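Long-range contacts in kinesin-like protein Nod (Drosophila melanogaster, PDB 3DCB), which is needed in meiosis for segregating chromosomes that have not exchanged, its kinesin motor domain binding microtubules and hydrolysing ATP: residues 24-29 with 64-69; 31-36 with 313-318; 112-117 with 126-131; 269-274 with 290-295. All blocks are in the same frame, centred on the assembly; numbering follows the deposited sequence.

Interaction 1. Residues 24-29 with 64-69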
loop_
_atom_site.group_PDB
_atom_site.type_symbol
_atom_site.label_atom_id
_atom_site.label_comp_id
_atom_site.label_asym_id
_atom_site.label_seq_id
_atom_site.Cartn_x
_atom_site.Cartn_y
_atom_site.Cartn_z
ATOM N N VAL A 24 11.615 -4.052 -6.462
ATOM C CA VAL A 24 10.622 -4.564 -5.542
ATOM C C VAL A 24 11.238 -4.475 -4.164
ATOM O O VAL A 24 12.242 -5.125 -3.882
ATOM C CB VAL A 24 10.235 -6.020 -5.845
ATOM C CG1 VAL A 24 9.319 -6.549 -4.752
ATOM C CG2 VAL A 24 9.515 -6.089 -7.198
ATOM N N ARG A 25 10.652 -3.645 -3.313
ATOM C CA ARG A 25 11.172 -3.487 -1.969
ATOM C C ARG A 25 10.238 -4.064 -0.923
ATOM O O ARG A 25 9.018 -4.123 -1.116
ATOM C CB ARG A 25 11.416 -2.011 -1.666
ATOM C CG ARG A 25 12.353 -1.330 -2.639
ATOM C CD ARG A 25 12.203 0.161 -2.514
ATOM N NE ARG A 25 13.021 0.737 -1.448
ATOM C CZ ARG A 25 12.787 1.923 -0.899
ATOM N NH1 ARG A 25 11.748 2.646 -1.312
ATOM N NH2 ARG A 25 13.601 2.395 0.037
ATOM N N ILE A 26 10.837 -4.493 0.184
ATOM C CA ILE A 26 10.113 -5.066 1.316
ATOM C C ILE A 26 10.419 -4.248 2.569
ATOM O O ILE A 26 11.579 -3.996 2.883
ATOM C CB ILE A 26 10.558 -6.527 1.611
ATOM C CG1 ILE A 26 10.491 -7.378 0.345
ATOM C CG2 ILE A 26 9.646 -7.137 2.671
ATOM C CD1 ILE A 26 9.096 -7.560 -0.198
ATOM N N ALA A 27 9.370 -3.856 3.280
ATOM C CA ALA A 27 9.501 -3.079 4.506
ATOM C C ALA A 27 8.582 -3.681 5.565
ATOM O O ALA A 27 7.520 -4.227 5.252
ATOM C CB ALA A 27 9.111 -1.628 4.252
ATOM N N VAL A 28 8.979 -3.557 6.823
ATOM C CA VAL A 28 8.190 -4.094 7.914
ATOM C C VAL A 28 8.127 -3.034 8.987
ATOM O O VAL A 28 9.131 -2.390 9.283
ATOM C CB VAL A 28 8.849 -5.356 8.502
ATOM C CG1 VAL A 28 7.930 -6.006 9.535
ATOM C CG2 VAL A 28 9.169 -6.327 7.383
ATOM N N ARG A 29 6.946 -2.849 9.559
ATOM C CA ARG A 29 6.765 -1.865 10.607
ATOM C C ARG A 29 6.109 -2.523 11.803
ATOM O O ARG A 29 5.000 -3.037 11.708
ATOM C CB ARG A 29 5.883 -0.717 10.130
ATOM C CG ARG A 29 5.712 0.358 11.184
ATOM C CD ARG A 29 4.692 1.399 10.787
ATOM N NE ARG A 29 4.935 2.645 11.505
ATOM C CZ ARG A 29 4.158 3.725 11.445
ATOM N NH1 ARG A 29 3.058 3.732 10.700
ATOM N NH2 ARG A 29 4.504 4.812 12.117
ATOM N N HIS A 64 15.839 -10.386 6.884
ATOM C CA HIS A 64 16.537 -9.249 6.297
ATOM C C HIS A 64 15.708 -8.574 5.209
ATOM O O HIS A 64 15.398 -9.179 4.199
ATOM C CB HIS A 64 17.880 -9.699 5.722
ATOM C CG HIS A 64 18.785 -10.335 6.729
ATOM N ND1 HIS A 64 18.593 -11.618 7.203
ATOM C CD2 HIS A 64 19.899 -9.871 7.346
ATOM C CE1 HIS A 64 19.550 -11.913 8.063
ATOM N NE2 HIS A 64 20.356 -10.870 8.167
ATOM N N PHE A 65 15.350 -7.318 5.419
ATOM C CA PHE A 65 14.565 -6.592 4.436
ATOM C C PHE A 65 15.216 -5.260 4.090
ATOM O O PHE A 65 16.329 -4.961 4.536
ATOM C CB PHE A 65 13.158 -6.360 4.979
ATOM C CG PHE A 65 12.447 -7.622 5.390
ATOM C CD1 PHE A 65 12.215 -8.641 4.470
ATOM C CD2 PHE A 65 11.982 -7.777 6.689
ATOM C CE1 PHE A 65 11.521 -9.803 4.848
ATOM C CE2 PHE A 65 11.289 -8.929 7.072
ATOM C CZ PHE A 65 11.059 -9.941 6.150
ATOM N N ASP A 66 14.526 -4.450 3.296
ATOM C CA ASP A 66 15.068 -3.160 2.917
ATOM C C ASP A 66 14.806 -2.130 3.995
ATOM O O ASP A 66 15.482 -1.103 4.058
ATOM C CB ASP A 66 14.466 -2.696 1.591
ATOM C CG ASP A 66 14.785 -3.644 0.449
ATOM O OD1 ASP A 66 13.957 -4.537 0.160
ATOM O OD2 ASP A 66 15.870 -3.504 -0.154
ATOM N N HIS A 67 13.832 -2.409 4.853
ATOM C CA HIS A 67 13.472 -1.488 5.916
ATOM C C HIS A 67 12.770 -2.200 7.060
ATOM O O HIS A 67 11.703 -2.782 6.871
ATOM C CB HIS A 67 12.535 -0.412 5.376
ATOM C CG HIS A 67 13.171 0.514 4.392
ATOM N ND1 HIS A 67 14.018 1.534 4.772
ATOM C CD2 HIS A 67 13.050 0.612 3.044
ATOM C CE1 HIS A 67 14.381 2.225 3.706
ATOM N NE2 HIS A 67 13.807 1.688 2.645
ATOM N N ALA A 68 13.367 -2.143 8.243
ATOM C CA ALA A 68 12.796 -2.774 9.422
ATOM C C ALA A 68 12.496 -1.649 10.407
ATOM O O ALA A 68 13.389 -1.179 11.100
ATOM C CB ALA A 68 13.787 -3.753 10.019
ATOM N N PHE A 69 11.247 -1.205 10.450
ATOM C CA PHE A 69 10.862 -0.105 11.325
ATOM C C PHE A 69 10.278 -0.502 12.683
ATOM O O PHE A 69 9.248 -1.173 12.765
ATOM C CB PHE A 69 9.844 0.803 10.621
ATOM C CG PHE A 69 10.311 1.342 9.296
ATOM C CD1 PHE A 69 11.468 2.110 9.204
ATOM C CD2 PHE A 69 9.570 1.111 8.140
ATOM C CE1 PHE A 69 11.882 2.643 7.970
ATOM C CE2 PHE A 69 9.973 1.636 6.908
ATOM C CZ PHE A 69 11.130 2.407 6.826
HETATM O O HOH W 1 15.138 -0.722 -1.513
#

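Interaction 2. Residues 31-36 with 313-318. With ANP (phosphoaminophosphonic acid-adenylate ester), chain C.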
loop_
_atom_site.group_PDB
_atom_site.type_symbol
_atom_site.label_atom_id
_atom_site.label_comp_id
_atom_site.label_asym_id
_atom_site.label_seq_id
_atom_site.Cartn_x
_atom_site.Cartn_y
_atom_site.Cartn_z
ATOM N N ALA A 31 4.031 -2.885 15.033
ATOM C CA ALA A 31 2.914 -2.147 15.609
ATOM C C ALA A 31 3.228 -1.763 17.051
ATOM O O ALA A 31 3.981 -2.449 17.744
ATOM C CB ALA A 31 1.648 -2.976 15.558
ATOM N N PRO A 32 2.635 -0.660 17.528
ATOM C CA PRO A 32 2.897 -0.238 18.909
ATOM C C PRO A 32 2.332 -1.281 19.868
ATOM O O PRO A 32 1.337 -1.932 19.556
ATOM C CB PRO A 32 2.177 1.105 18.995
ATOM C CG PRO A 32 1.004 0.901 18.086
ATOM C CD PRO A 32 1.612 0.197 16.894
ATOM N N TYR A 33 2.981 -1.467 21.012
ATOM C CA TYR A 33 2.522 -2.434 22.003
ATOM C C TYR A 33 1.480 -1.761 22.882
ATOM O O TYR A 33 1.772 -0.768 23.528
ATOM C CB TYR A 33 3.692 -2.913 22.868
ATOM C CG TYR A 33 3.378 -4.142 23.694
ATOM C CD1 TYR A 33 2.470 -4.090 24.754
ATOM C CD2 TYR A 33 3.971 -5.369 23.399
ATOM C CE1 TYR A 33 2.160 -5.228 25.494
ATOM C CE2 TYR A 33 3.666 -6.513 24.131
ATOM C CZ TYR A 33 2.761 -6.432 25.176
ATOM O OH TYR A 33 2.453 -7.562 25.903
ATOM N N ARG A 34 0.267 -2.293 22.912
ATOM C CA ARG A 34 -0.783 -1.695 23.726
ATOM C C ARG A 34 -0.549 -2.016 25.205
ATOM O O ARG A 34 -0.565 -3.178 25.602
ATOM C CB ARG A 34 -2.157 -2.220 23.290
ATOM C CG ARG A 34 -3.295 -1.186 23.369
ATOM C CD ARG A 34 -3.382 -0.305 22.113
ATOM N NE ARG A 34 -2.283 0.658 22.003
ATOM C CZ ARG A 34 -2.093 1.477 20.968
ATOM N NH1 ARG A 34 -1.064 2.317 20.966
ATOM N NH2 ARG A 34 -2.919 1.455 19.929
ATOM N N GLN A 35 -0.319 -0.987 26.015
ATOM C CA GLN A 35 -0.088 -1.193 27.434
ATOM C C GLN A 35 -1.346 -1.740 28.086
ATOM O O GLN A 35 -2.451 -1.462 27.635
ATOM C CB GLN A 35 0.300 0.125 28.115
ATOM C CG GLN A 35 -0.789 1.177 28.118
ATOM C CD GLN A 35 -0.352 2.462 28.783
ATOM O OE1 GLN A 35 0.066 2.464 29.937
ATOM N NE2 GLN A 35 -0.458 3.571 28.055
ATOM N N PHE A 36 -1.179 -2.525 29.141
ATOM C CA PHE A 36 -2.320 -3.081 29.847
ATOM C C PHE A 36 -2.194 -2.731 31.320
ATOM O O PHE A 36 -1.282 -3.188 32.005
ATOM C CB PHE A 36 -2.375 -4.599 29.710
ATOM C CG PHE A 36 -3.665 -5.204 30.206
ATOM C CD1 PHE A 36 -4.792 -5.231 29.387
ATOM C CD2 PHE A 36 -3.758 -5.735 31.491
ATOM C CE1 PHE A 36 -5.991 -5.778 29.841
ATOM C CE2 PHE A 36 -4.955 -6.281 31.949
ATOM C CZ PHE A 36 -6.071 -6.301 31.121
ATOM N N SER A 313 2.491 -7.664 14.567
ATOM C CA SER A 313 2.129 -7.399 15.954
ATOM C C SER A 313 3.292 -7.710 16.880
ATOM O O SER A 313 4.063 -8.631 16.637
ATOM C CB SER A 313 0.921 -8.249 16.364
ATOM O OG SER A 313 1.015 -8.633 17.730
ATOM N N PRO A 314 3.440 -6.927 17.954
ATOM C CA PRO A 314 4.522 -7.144 18.917
ATOM C C PRO A 314 4.116 -8.193 19.941
ATOM O O PRO A 314 4.964 -8.776 20.616
ATOM C CB PRO A 314 4.695 -5.773 19.549
ATOM C CG PRO A 314 3.284 -5.254 19.560
ATOM C CD PRO A 314 2.804 -5.614 18.176
ATOM N N HIS A 315 2.813 -8.434 20.042
ATOM C CA HIS A 315 2.291 -9.402 21.000
ATOM C C HIS A 315 2.714 -10.836 20.697
ATOM O O HIS A 315 2.796 -11.248 19.541
ATOM C CB HIS A 315 0.768 -9.309 21.062
ATOM C CG HIS A 315 0.261 -7.930 21.353
ATOM N ND1 HIS A 315 0.577 -7.252 22.508
ATOM C CD2 HIS A 315 -0.527 -7.100 20.632
ATOM C CE1 HIS A 315 0.003 -6.061 22.488
ATOM N NE2 HIS A 315 -0.673 -5.942 21.359
ATOM N N GLN A 316 2.979 -11.595 21.752
ATOM C CA GLN A 316 3.406 -12.973 21.600
ATOM C C GLN A 316 2.304 -13.887 21.093
ATOM O O GLN A 316 2.557 -14.787 20.295
ATOM C CB GLN A 316 3.923 -13.502 22.928
ATOM C CG GLN A 316 4.406 -14.924 22.862
ATOM C CD GLN A 316 4.960 -15.379 24.186
ATOM O OE1 GLN A 316 4.284 -15.285 25.209
ATOM N NE2 GLN A 316 6.198 -15.869 24.182
ATOM N N CYS A 317 1.081 -13.656 21.551
ATOM C CA CYS A 317 -0.031 -14.485 21.131
ATOM C C CYS A 317 -0.269 -14.398 19.627
ATOM O O CYS A 317 -1.123 -15.107 19.096
ATOM C CB CYS A 317 -1.307 -14.090 21.878
ATOM S SG CYS A 317 -1.948 -12.479 21.438
ATOM N N ASP A 318 0.478 -13.542 18.933
ATOM C CA ASP A 318 0.299 -13.408 17.493
ATOM C C ASP A 318 1.522 -13.835 16.713
ATOM O O ASP A 318 1.716 -13.436 15.564
ATOM C CB ASP A 318 -0.044 -11.975 17.126
ATOM C CG ASP A 318 -1.297 -11.505 17.788
ATOM O OD1 ASP A 318 -2.294 -12.251 17.748
ATOM O OD2 ASP A 318 -1.292 -10.397 18.349
HETATM P PG ANP C . -7.410 -4.280 9.823
HETATM O O1G ANP C . -6.400 -5.134 9.192
HETATM O O2G ANP C . -8.601 -5.184 10.369
HETATM O O3G ANP C . -8.032 -3.292 8.728
HETATM P PB ANP C . -5.486 -2.366 10.657
HETATM O O1B ANP C . -4.370 -3.238 10.256
HETATM O O2B ANP C . -5.916 -1.432 9.424
HETATM N N3B ANP C . -6.778 -3.383 11.123
HETATM P PA ANP C . -5.339 0.046 11.865
HETATM O O1A ANP C . -4.558 0.584 10.746
HETATM O O2A ANP C . -6.889 0.270 11.611
HETATM O O3A ANP C . -5.084 -1.566 12.003
HETATM O "O5'" ANP C . -4.886 0.749 13.220
HETATM C "C5'" ANP C . -5.664 0.204 14.314
HETATM C "C4'" ANP C . -5.468 1.081 15.556
HETATM O "O4'" ANP C . -4.067 1.067 15.972
HETATM C "C3'" ANP C . -5.852 2.548 15.211
HETATM O "O3'" ANP C . -6.228 3.282 16.358
HETATM C "C2'" ANP C . -4.407 3.094 14.912
HETATM O "O2'" ANP C . -4.336 4.513 15.086
HETATM C "C1'" ANP C . -3.589 2.427 16.044
HETATM N N9 ANP C . -2.164 2.473 15.707
HETATM C C8 ANP C . -1.469 1.567 14.942
HETATM N N7 ANP C . -0.255 1.988 14.723
HETATM C C5 ANP C . -0.023 3.089 15.481
HETATM C C6 ANP C . 1.064 3.968 15.672
HETATM N N6 ANP C . 2.289 3.686 15.113
HETATM N N1 ANP C . 0.883 5.095 16.407
HETATM C C2 ANP C . -0.272 5.320 17.054
HETATM N N3 ANP C . -1.334 4.529 16.888
HETATM C C4 ANP C . -1.270 3.448 16.090
#

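Interaction 3. Residues 112-117 with 126-131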
loop_
_atom_site.group_PDB
_atom_site.type_symbol
_atom_site.label_atom_id
_atom_site.label_comp_id
_atom_site.label_asym_id
_atom_site.label_seq_id
_atom_site.Cartn_x
_atom_site.Cartn_y
_atom_site.Cartn_z
ATOM N N MET A 112 -1.141 3.757 5.945
ATOM C CA MET A 112 -1.340 4.178 4.573
ATOM C C MET A 112 -2.061 5.506 4.516
ATOM O O MET A 112 -1.972 6.234 3.528
ATOM C CB MET A 112 -2.106 3.105 3.810
ATOM C CG MET A 112 -1.420 1.737 3.773
ATOM S SD MET A 112 0.193 1.786 2.972
ATOM C CE MET A 112 1.224 1.847 4.418
ATOM N N GLY A 113 -2.759 5.830 5.600
ATOM C CA GLY A 113 -3.483 7.088 5.672
ATOM C C GLY A 113 -4.788 7.059 4.911
ATOM O O GLY A 113 -5.028 7.897 4.048
ATOM N N MET A 114 -5.645 6.106 5.257
ATOM C CA MET A 114 -6.939 5.944 4.597
ATOM C C MET A 114 -8.093 6.687 5.264
ATOM O O MET A 114 -9.211 6.708 4.749
ATOM C CB MET A 114 -7.262 4.459 4.505
ATOM C CG MET A 114 -6.258 3.683 3.685
ATOM S SD MET A 114 -6.242 4.281 1.989
ATOM C CE MET A 114 -7.636 3.398 1.377
ATOM N N THR A 115 -7.811 7.300 6.408
ATOM C CA THR A 115 -8.812 8.056 7.150
ATOM C C THR A 115 -8.755 9.534 6.760
ATOM O O THR A 115 -7.673 10.083 6.550
ATOM C CB THR A 115 -8.560 7.937 8.662
ATOM O OG1 THR A 115 -8.782 6.586 9.074
ATOM C CG2 THR A 115 -9.479 8.868 9.438
ATOM N N PRO A 116 -9.923 10.193 6.653
ATOM C CA PRO A 116 -10.005 11.616 6.293
ATOM C C PRO A 116 -9.030 12.468 7.119
ATOM O O PRO A 116 -9.172 12.582 8.336
ATOM C CB PRO A 116 -11.461 11.948 6.587
ATOM C CG PRO A 116 -12.154 10.682 6.191
ATOM C CD PRO A 116 -11.271 9.608 6.785
ATOM N N PRO A 117 -8.033 13.083 6.457
ATOM C CA PRO A 117 -6.995 13.931 7.065
ATOM C C PRO A 117 -7.461 14.973 8.085
ATOM O O PRO A 117 -6.890 15.087 9.173
ATOM C CB PRO A 117 -6.329 14.582 5.853
ATOM C CG PRO A 117 -6.471 13.536 4.804
ATOM C CD PRO A 117 -7.899 13.088 4.989
ATOM N N GLY A 126 -1.068 9.713 7.536
ATOM C CA GLY A 126 -0.419 8.591 6.886
ATOM C C GLY A 126 0.237 8.918 5.554
ATOM O O GLY A 126 0.267 10.070 5.113
ATOM N N ILE A 127 0.764 7.885 4.910
ATOM C CA ILE A 127 1.428 8.046 3.629
ATOM C C ILE A 127 0.611 8.817 2.589
ATOM O O ILE A 127 1.089 9.800 2.019
ATOM C CB ILE A 127 1.815 6.675 3.036
ATOM C CG1 ILE A 127 2.896 6.022 3.909
ATOM C CG2 ILE A 127 2.298 6.848 1.605
ATOM C CD1 ILE A 127 3.172 4.577 3.594
ATOM N N LEU A 128 -0.620 8.387 2.357
ATOM C CA LEU A 128 -1.461 9.021 1.352
ATOM C C LEU A 128 -1.411 10.571 1.315
ATOM O O LEU A 128 -0.988 11.155 0.312
ATOM C CB LEU A 128 -2.901 8.516 1.497
ATOM C CG LEU A 128 -3.840 8.972 0.385
ATOM C CD1 LEU A 128 -3.330 8.486 -0.980
ATOM C CD2 LEU A 128 -5.231 8.407 0.656
ATOM N N PRO A 129 -1.830 11.250 2.393
ATOM C CA PRO A 129 -1.785 12.716 2.375
ATOM C C PRO A 129 -0.355 13.267 2.291
ATOM O O PRO A 129 -0.120 14.301 1.661
ATOM C CB PRO A 129 -2.484 13.111 3.673
ATOM C CG PRO A 129 -2.156 11.962 4.571
ATOM C CD PRO A 129 -2.352 10.757 3.672
ATOM N N ARG A 130 0.600 12.589 2.918
ATOM C CA ARG A 130 1.970 13.055 2.849
ATOM C C ARG A 130 2.474 13.012 1.407
ATOM O O ARG A 130 3.113 13.956 0.951
ATOM C CB ARG A 130 2.899 12.215 3.726
ATOM C CG ARG A 130 2.842 12.573 5.209
ATOM C CD ARG A 130 3.704 11.665 6.047
ATOM N NE ARG A 130 3.147 11.599 7.389
ATOM C CZ ARG A 130 3.381 12.492 8.346
ATOM N NH1 ARG A 130 4.191 13.528 8.122
ATOM N NH2 ARG A 130 2.773 12.365 9.517
ATOM N N ALA A 131 2.189 11.931 0.683
ATOM C CA ALA A 131 2.648 11.816 -0.697
ATOM C C ALA A 131 1.994 12.880 -1.578
ATOM O O ALA A 131 2.635 13.465 -2.452
ATOM C CB ALA A 131 2.345 10.426 -1.241
#

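Interaction 4. Residues 269-274 with 290-295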
loop_
_atom_site.group_PDB
_atom_site.type_symbol
_atom_site.label_atom_id
_atom_site.label_comp_id
_atom_site.label_asym_id
_atom_site.label_seq_id
_atom_site.Cartn_x
_atom_site.Cartn_y
_atom_site.Cartn_z
ATOM N N LEU A 269 -0.751 -13.742 -3.299
ATOM C CA LEU A 269 -0.156 -14.808 -4.090
ATOM C C LEU A 269 -0.049 -14.425 -5.545
ATOM O O LEU A 269 0.930 -14.754 -6.216
ATOM C CB LEU A 269 -0.980 -16.085 -3.971
ATOM C CG LEU A 269 -1.084 -16.649 -2.557
ATOM C CD1 LEU A 269 -2.195 -17.679 -2.524
ATOM C CD2 LEU A 269 0.255 -17.257 -2.133
ATOM N N SER A 270 -1.060 -13.724 -6.030
ATOM C CA SER A 270 -1.078 -13.314 -7.414
ATOM C C SER A 270 0.014 -12.307 -7.738
ATOM O O SER A 270 0.642 -12.393 -8.792
ATOM C CB SER A 270 -2.452 -12.750 -7.769
ATOM O OG SER A 270 -3.444 -13.736 -7.548
ATOM N N ILE A 271 0.260 -11.357 -6.843
ATOM C CA ILE A 271 1.302 -10.379 -7.122
ATOM C C ILE A 271 2.655 -11.062 -7.242
ATOM O O ILE A 271 3.417 -10.767 -8.159
ATOM C CB ILE A 271 1.367 -9.286 -6.051
ATOM C CG1 ILE A 271 0.148 -8.381 -6.176
ATOM C CG2 ILE A 271 2.637 -8.463 -6.226
ATOM C CD1 ILE A 271 0.131 -7.254 -5.167
ATOM N N ASN A 272 2.961 -11.971 -6.319
ATOM C CA ASN A 272 4.236 -12.687 -6.374
ATOM C C ASN A 272 4.299 -13.503 -7.652
ATOM O O ASN A 272 5.313 -13.519 -8.342
ATOM C CB ASN A 272 4.398 -13.610 -5.168
ATOM C CG ASN A 272 5.199 -12.966 -4.049
ATOM O OD1 ASN A 272 5.799 -11.904 -4.238
ATOM N ND2 ASN A 272 5.223 -13.610 -2.883
ATOM N N LYS A 273 3.200 -14.175 -7.965
ATOM C CA LYS A 273 3.130 -14.986 -9.167
ATOM C C LYS A 273 3.388 -14.101 -10.380
ATOM O O LYS A 273 3.997 -14.533 -11.356
ATOM C CB LYS A 273 1.755 -15.629 -9.282
ATOM C CG LYS A 273 1.624 -16.589 -10.443
ATOM C CD LYS A 273 0.264 -17.252 -10.443
ATOM C CE LYS A 273 0.194 -18.327 -11.509
ATOM N NZ LYS A 273 -1.173 -18.902 -11.642
ATOM N N VAL A 274 2.926 -12.856 -10.306
ATOM C CA VAL A 274 3.106 -11.899 -11.396
ATOM C C VAL A 274 4.545 -11.451 -11.489
ATOM O O VAL A 274 5.179 -11.583 -12.528
ATOM C CB VAL A 274 2.224 -10.650 -11.198
ATOM C CG1 VAL A 274 2.643 -9.550 -12.160
ATOM C CG2 VAL A 274 0.773 -11.008 -11.424
ATOM N N SER A 290 -6.510 -12.670 -10.132
ATOM C CA SER A 290 -7.198 -12.003 -9.035
ATOM C C SER A 290 -7.618 -10.625 -9.486
ATOM O O SER A 290 -7.131 -10.122 -10.503
ATOM C CB SER A 290 -6.290 -11.877 -7.808
ATOM O OG SER A 290 -5.358 -10.820 -7.961
ATOM N N VAL A 291 -8.510 -10.006 -8.726
ATOM C CA VAL A 291 -8.971 -8.672 -9.070
ATOM C C VAL A 291 -7.889 -7.647 -8.746
ATOM O O VAL A 291 -7.727 -6.659 -9.472
ATOM C CB VAL A 291 -10.264 -8.313 -8.317
ATOM C CG1 VAL A 291 -11.406 -9.200 -8.794
ATOM C CG2 VAL A 291 -10.066 -8.506 -6.825
ATOM N N LEU A 292 -7.131 -7.884 -7.674
ATOM C CA LEU A 292 -6.075 -6.960 -7.287
ATOM C C LEU A 292 -5.053 -6.767 -8.396
ATOM O O LEU A 292 -4.755 -5.628 -8.773
ATOM C CB LEU A 292 -5.366 -7.432 -6.018
ATOM C CG LEU A 292 -4.221 -6.492 -5.608
ATOM C CD1 LEU A 292 -4.806 -5.115 -5.291
ATOM C CD2 LEU A 292 -3.466 -7.050 -4.409
ATOM N N THR A 293 -4.509 -7.868 -8.916
ATOM C CA THR A 293 -3.537 -7.768 -10.001
ATOM C C THR A 293 -4.224 -7.320 -11.286
ATOM O O THR A 293 -3.565 -6.859 -12.219
ATOM C CB THR A 293 -2.833 -9.104 -10.290
ATOM O OG1 THR A 293 -3.807 -10.127 -10.519
ATOM C CG2 THR A 293 -1.938 -9.518 -9.117
ATOM N N THR A 294 -5.544 -7.479 -11.353
ATOM C CA THR A 294 -6.276 -7.058 -12.537
ATOM C C THR A 294 -6.391 -5.537 -12.494
ATOM O O THR A 294 -6.119 -4.861 -13.486
ATOM C CB THR A 294 -7.699 -7.711 -12.593
ATOM O OG1 THR A 294 -7.568 -9.121 -12.797
ATOM C CG2 THR A 294 -8.532 -7.119 -13.710
ATOM N N VAL A 295 -6.782 -5.011 -11.338
ATOM C CA VAL A 295 -6.911 -3.579 -11.147
ATOM C C VAL A 295 -5.581 -2.834 -11.320
ATOM O O VAL A 295 -5.538 -1.748 -11.889
ATOM C CB VAL A 295 -7.472 -3.278 -9.748
ATOM C CG1 VAL A 295 -7.259 -1.819 -9.410
ATOM C CG2 VAL A 295 -8.938 -3.638 -9.692
#

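Interaction 1. Residues 24-29 with 64-69
Ile26 and Val28 of strand 24-29 exchange hydrogen bonds with residues 64-69 in a parallel pairing, the short strand axes 4.7 Å apart and 7° from parallel. Val28 is gripped twice: its N gives to His67 O, and Phe69 N gives to Val28 O at 2.7 Å. Where residues 64-69 enter the pairing, Asp66 CG lies anti to its carbonyl carbon (chi1 -61°), which turns the carboxylate back to the first strand; OD1 takes Ile26 N at 3.1 Å on its anti side, while Asp66 N returns a bond to Ile26 O. A water accepts from Arg25 NE and donates weakly to Asp66 OD2. The ring of Phe65 spans Ile26 and Val28, CD1 to Ile26 CG2 (3.5 Å) and CD2 to Val28 CG2 (3.2 Å). A serine at Phe65 would probably open a gap beside both methyls and leave them without their aromatic neighbour. Beyond the pair, strand 305-312 bonds to the other side of 24-29, placing this contact in the central kinesin sheet. Helix 319-334 packs against Ile26, Val28 and Phe65; helix 75-82 packs against Ala27, His67 and Phe69.

Interaction 2. Residues 31-36 with 313-318
Tyr33 and His315 form the aromatic part of this contact, a T-shaped stack in which the imidazole edge meets the phenol face, planes at 66° and centroids 4.5 Å apart. His315 ND1 sits over that face toward the rim, 3.5 Å from Tyr33 CZ. With CG anti to the backbone N (chi1 -166°), the tyrosine ring swings toward the second loop. Apolar packing centres on Pro314: its CG touches Tyr33 CD2 at 3.9 Å, and its CD meets both Ala31 CB and, at 3.4 Å, Ala31 O. A glycine in place of Tyr33 would probably leave the imidazole edge without its aromatic face and open a gap beside the Pro314 ring. Polar bonds stay within 313-318: Ser313 OG accepts from His315 N at 2.9 Å, an ST turn, and donates to the anti lone pair of Asp318 OD2, so this hydroxyl holds the turn leading into helix 319-334. Pro32 packs on the base, its CD 3.4 Å from N7 of the ATP analogue. With no hydrogen bond between the two segments, their hold on each other is one of ring and proline packing, and it joins the loop after strand 305-312 to the loop that touches the adenine.

Interaction 3. Residues 112-117 with 126-131
Met112, the last residue of helix 108-112, meets Ile127 and Leu128 with both its ends. Its carbonyl O accepts from Leu128 N at 2.8 Å in a fairly straight bond (165° at the hydrogen), the donor tilted from the carbonyl plane. Its thioether, bent at chi2 and chi3, curls round to run alongside Ile127, the two side chains pointing the same way and CE lying 3.5 Å from Ile127 CD1. At Gly113 the chain leaves the helix with positive phi (78°), and its CA comes within 3.6 Å of Gly126 CA; a CB on either glycine would collide with the other backbone. Gly113 O rests against Leu128, 3.4 Å from both CB and CD2. This close glycine pair lets the helix that follows the P-loop of the kinesin motor end directly against the start of helix 127-140, for which Gly126 is the N-cap residue. Met114 points away from that helix, its SD only grazing Leu128 CD2 at 4.5 Å; its side chain touches the P-loop and, with Leu128, packs on strand 221-229. Farther on, Pro117 turns back, and its CG approaches Pro129 CB at 4.2 Å, the two rings sharing Leu195 of helix 194-203 as a neighbour.

Interaction 4. Residues 269-274 with 290-295
Thr293 carries OG1 between its backbone N and carbonyl carbon (chi1 54°), which sets CG2 anti to the carbonyl carbon and facing Ser270, Ile271 and Val274 of the other helix. Ile271, extended beyond CG1 (chi2 -179°), reaches in turn toward Leu292. The Thr293 methyl is the hub: its CG2 lies 3.5 Å from Ser270 CB, 3.8 Å from Ile271 CG1 and 3.9 Å from Val274 CG2. Ile271 and Val274 run antiparallel to the threonine side chain, so their flanks meet its methyl. Deeper in, Ile271 CD1 touches Leu292 CD2 at 3.7 Å, the two side chains crossing at a slant. At the other end Ser270 OG approaches Ser290 CB at 3.4 Å, a plain van der Waals contact. The hydroxyls bond within their own segments or to nearby residues, not across the contact: Ser270 OG bonds to Leu266 O in its own helix, Ser290 OG donates to Thr293 OG1 at 3.1 Å, and Thr293 OG1 also bonds to Tyr287 O, tying the start of helix 291-295 to the preceding loop. The helix segments lie 9.2 Å apart at 53°. Lys273 adds a salt bridge to Asp289, just ahead of the second segment. The central sheet backs the pair: Ile271 and Leu292 both rest on Leu99 of strand 96-102, and Ile271 also on strand 305-312, while helix 319-334 flanks Asn272.

Interactions 1 and 2 follow one another along the chain: strand 24-29 leads into loop 31-36, and their centres are 19 Å apart. Both border the nucleotide, the Arg29 side chain about 4 Å from the bound ATP analogue and Pro32 against its adenine. Interaction 3 stands on the phosphate side, the Met114 side chain about 7 Å from the magnesium ion; its nearest atoms are about 6 Å from interaction 1. Interaction 4 lies across the chain's centre from interaction 3, centres 24 Å apart, and is farther from the site, with the Leu292 side chain about 14 Å from the magnesium ion. Residues 31-36 and 313-318 enclose interactions 3 and 4 in sequence.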